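Local coordinates for protein malic enzyme (Entamoeba histolytica, PDB 3NV9) that probably catalyses the NAD(P)-dependent oxidative decarboxylation of malate to pyruvate, at residues W274-C277 / E278-P282. Residues are numbered along the deposited sequence; the frame is centred on the assembly and turned at random.
Sequences WEIC and ETTNP
Glu278 lies over one face of the Trp274 indole one turn earlier, in the last turns of the short helix 271-279 of the Rossmann-type NAD-binding domain. Its CG sits 4.0 Å from the centroid of the five-membered ring, 16° off the normal, a CH-pi contact. Beyond the bend at chi2 the carboxylate stacks on the indole with the two planes 29° apart, and OE2 comes within 3.3 Å of Trp274 CZ2. Lys265 adds a cation-pi contact to the same indole. Beneath the side chains, a regular helical bond of 2.9 Å runs from Glu278 N to Trp274 O. A water bridges the exposed carboxylates of Glu275 and Glu278 by donating to OE1 of each, which probably eases the proximity of two like charges. At the C-terminal end the backbone bonds weaken, and a threonine hydroxyl reinforces the first of them. Thr279 OG1, placed between its own N and carbonyl carbon (chi1 53°), donates to Glu275 O at 2.7 Å, a carbonyl that Thr279 N reaches only weakly. The chain leaves helical geometry at Thr280, beside strand 248-252, on which Ile276 and Thr280 both pack. Here Ile276 O receives a weak bond from Thr280 N and a second from its hydroxyl, modelled doubtfully short at 2.4 Å between Thr280 OG1 and Ile276 O, while the CG2 methyl of Ile276 lies 3.5 Å from Thr280 OG1.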
ATOM      1  N   TRP A 274     -10.559  30.928  15.886  1.00 38.57           N
ATOM      2  CA  TRP A 274     -10.619  31.795  17.066  1.00 41.34           C
ATOM      3  C   TRP A 274      -9.347  32.653  17.290  1.00 42.01           C
ATOM      4  O   TRP A 274      -9.462  33.884  17.483  1.00 42.57           O
ATOM      5  CB  TRP A 274     -10.994  30.996  18.326  1.00 40.96           C
ATOM      6  CG  TRP A 274     -11.127  31.905  19.515  1.00 45.19           C
ATOM      7  CD1 TRP A 274     -10.483  31.784  20.734  1.00 44.29           C
ATOM      8  CD2 TRP A 274     -11.916  33.109  19.585  1.00 44.24           C
ATOM      9  NE1 TRP A 274     -10.846  32.837  21.539  1.00 47.22           N
ATOM     10  CE2 TRP A 274     -11.720  33.657  20.862  1.00 46.14           C
ATOM     11  CE3 TRP A 274     -12.783  33.757  18.697  1.00 45.09           C
ATOM     12  CZ2 TRP A 274     -12.355  34.838  21.271  1.00 47.62           C
ATOM     13  CZ3 TRP A 274     -13.400  34.938  19.087  1.00 44.15           C
ATOM     14  CH2 TRP A 274     -13.185  35.468  20.361  1.00 46.29           C
ATOM     15  N   GLU A 275      -8.167  32.014  17.231  1.00 42.58           N
ATOM     16  CA  GLU A 275      -6.857  32.705  17.273  1.00 43.50           C
ATOM     17  C   GLU A 275      -6.802  33.812  16.208  1.00 43.31           C
ATOM     18  O   GLU A 275      -6.375  34.935  16.463  1.00 43.88           O
ATOM     19  CB  GLU A 275      -5.732  31.686  17.093  1.00 43.87           C
ATOM     20  CG  GLU A 275      -4.328  32.246  16.713  1.00 48.18           C
ATOM     21  CD  GLU A 275      -3.580  32.928  17.883  1.00 53.01           C
ATOM     22  OE1 GLU A 275      -4.011  32.773  19.052  1.00 54.41           O
ATOM     23  OE2 GLU A 275      -2.567  33.632  17.629  1.00 54.05           O
ATOM     24  N   ILE A 276      -7.288  33.485  15.016  1.00 42.85           N
ATOM     25  CA  ILE A 276      -7.420  34.441  13.916  1.00 41.44           C
ATOM     26  C   ILE A 276      -8.472  35.526  14.183  1.00 41.27           C
ATOM     27  O   ILE A 276      -8.348  36.649  13.684  1.00 41.21           O
ATOM     28  CB  ILE A 276      -7.730  33.660  12.598  1.00 41.04           C
ATOM     29  CG1 ILE A 276      -6.487  32.889  12.163  1.00 39.81           C
ATOM     30  CG2 ILE A 276      -8.310  34.566  11.491  1.00 39.21           C
ATOM     31  CD1 ILE A 276      -6.772  31.733  11.205  1.00 40.93           C
ATOM     32  N   CYS A 277      -9.513  35.186  14.946  1.00 41.00           N
ATOM     33  CA  CYS A 277     -10.506  36.171  15.374  1.00 40.70           C
ATOM     34  C   CYS A 277      -9.895  37.208  16.339  1.00 41.24           C
ATOM     35  O   CYS A 277     -10.123  38.400  16.192  1.00 39.61           O
ATOM     36  CB  CYS A 277     -11.716  35.492  15.983  1.00 41.21           C
ATOM     37  SG  CYS A 277     -12.876  34.752  14.745  1.00 39.30           S
ATOM     38  N   GLU A 278      -9.087  36.726  17.282  1.00 41.73           N
ATOM     39  CA  GLU A 278      -8.375  37.567  18.239  1.00 43.03           C
ATOM     40  C   GLU A 278      -7.327  38.536  17.628  1.00 42.55           C
ATOM     41  O   GLU A 278      -7.163  39.665  18.106  1.00 42.26           O
ATOM     42  CB  GLU A 278      -7.679  36.687  19.288  1.00 43.46           C
ATOM     43  CG  GLU A 278      -8.507  35.543  19.787  1.00 47.63           C
ATOM     44  CD  GLU A 278      -8.470  35.386  21.304  1.00 53.30           C
ATOM     45  OE1 GLU A 278      -7.585  34.641  21.829  1.00 51.33           O
ATOM     46  OE2 GLU A 278      -9.337  36.032  21.961  1.00 56.02           O
ATOM     47  N   THR A 279      -6.643  38.096  16.560  1.00 41.95           N
ATOM     48  CA  THR A 279      -5.395  38.757  16.083  1.00 40.17           C
ATOM     49  C   THR A 279      -5.508  39.545  14.770  1.00 39.79           C
ATOM     50  O   THR A 279      -4.605  40.297  14.412  1.00 40.32           O
ATOM     51  CB  THR A 279      -4.265  37.698  15.914  1.00 40.30           C
ATOM     52  OG1 THR A 279      -4.747  36.634  15.079  1.00 38.65           O
ATOM     53  CG2 THR A 279      -3.850  37.117  17.248  1.00 37.47           C
ATOM     54  N   THR A 280      -6.602  39.386  14.041  1.00 38.73           N
ATOM     55  CA  THR A 280      -6.684  39.961  12.692  1.00 38.27           C
ATOM     56  C   THR A 280      -7.819  40.943  12.582  1.00 38.83           C
ATOM     57  O   THR A 280      -8.643  41.030  13.497  1.00 39.01           O
ATOM     58  CB  THR A 280      -6.802  38.855  11.593  1.00 38.10           C
ATOM     59  OG1 THR A 280      -7.998  38.065  11.781  1.00 35.61           O
ATOM     60  CG2 THR A 280      -5.553  37.930  11.629  1.00 36.94           C
ATOM     61  N   ASN A 281      -7.849  41.690  11.480  1.00 39.60           N
ATOM     62  CA  ASN A 281      -9.037  42.458  11.061  1.00 40.44           C
ATOM     63  C   ASN A 281      -9.575  43.359  12.192  1.00 41.99           C
ATOM     64  O   ASN A 281     -10.750  43.222  12.581  1.00 40.68           O
ATOM     65  CB  ASN A 281     -10.128  41.467  10.586  1.00 39.91           C
ATOM     66  CG  ASN A 281     -11.433  42.142  10.209  1.00 36.96           C
ATOM     67  OD1 ASN A 281     -11.453  43.185   9.558  1.00 39.17           O
ATOM     68  ND2 ASN A 281     -12.530  41.526  10.589  1.00 32.90           N
ATOM     69  N   PRO A 282      -8.707  44.261  12.739  1.00 43.16           N
ATOM     70  CA  PRO A 282      -9.063  45.124  13.874  1.00 43.97           C
ATOM     71  C   PRO A 282     -10.307  45.918  13.535  1.00 44.37           C
ATOM     72  O   PRO A 282     -11.211  45.990  14.341  1.00 44.47           O
ATOM     73  CB  PRO A 282      -7.861  46.072  13.989  1.00 44.54           C
ATOM     74  CG  PRO A 282      -6.732  45.307  13.339  1.00 45.10           C
ATOM     75  CD  PRO A 282      -7.424  44.682  12.154  1.00 43.42           C
TER
HETATM   76  O   HOH W   1      -6.584  32.110  20.776  1.00 36.90           O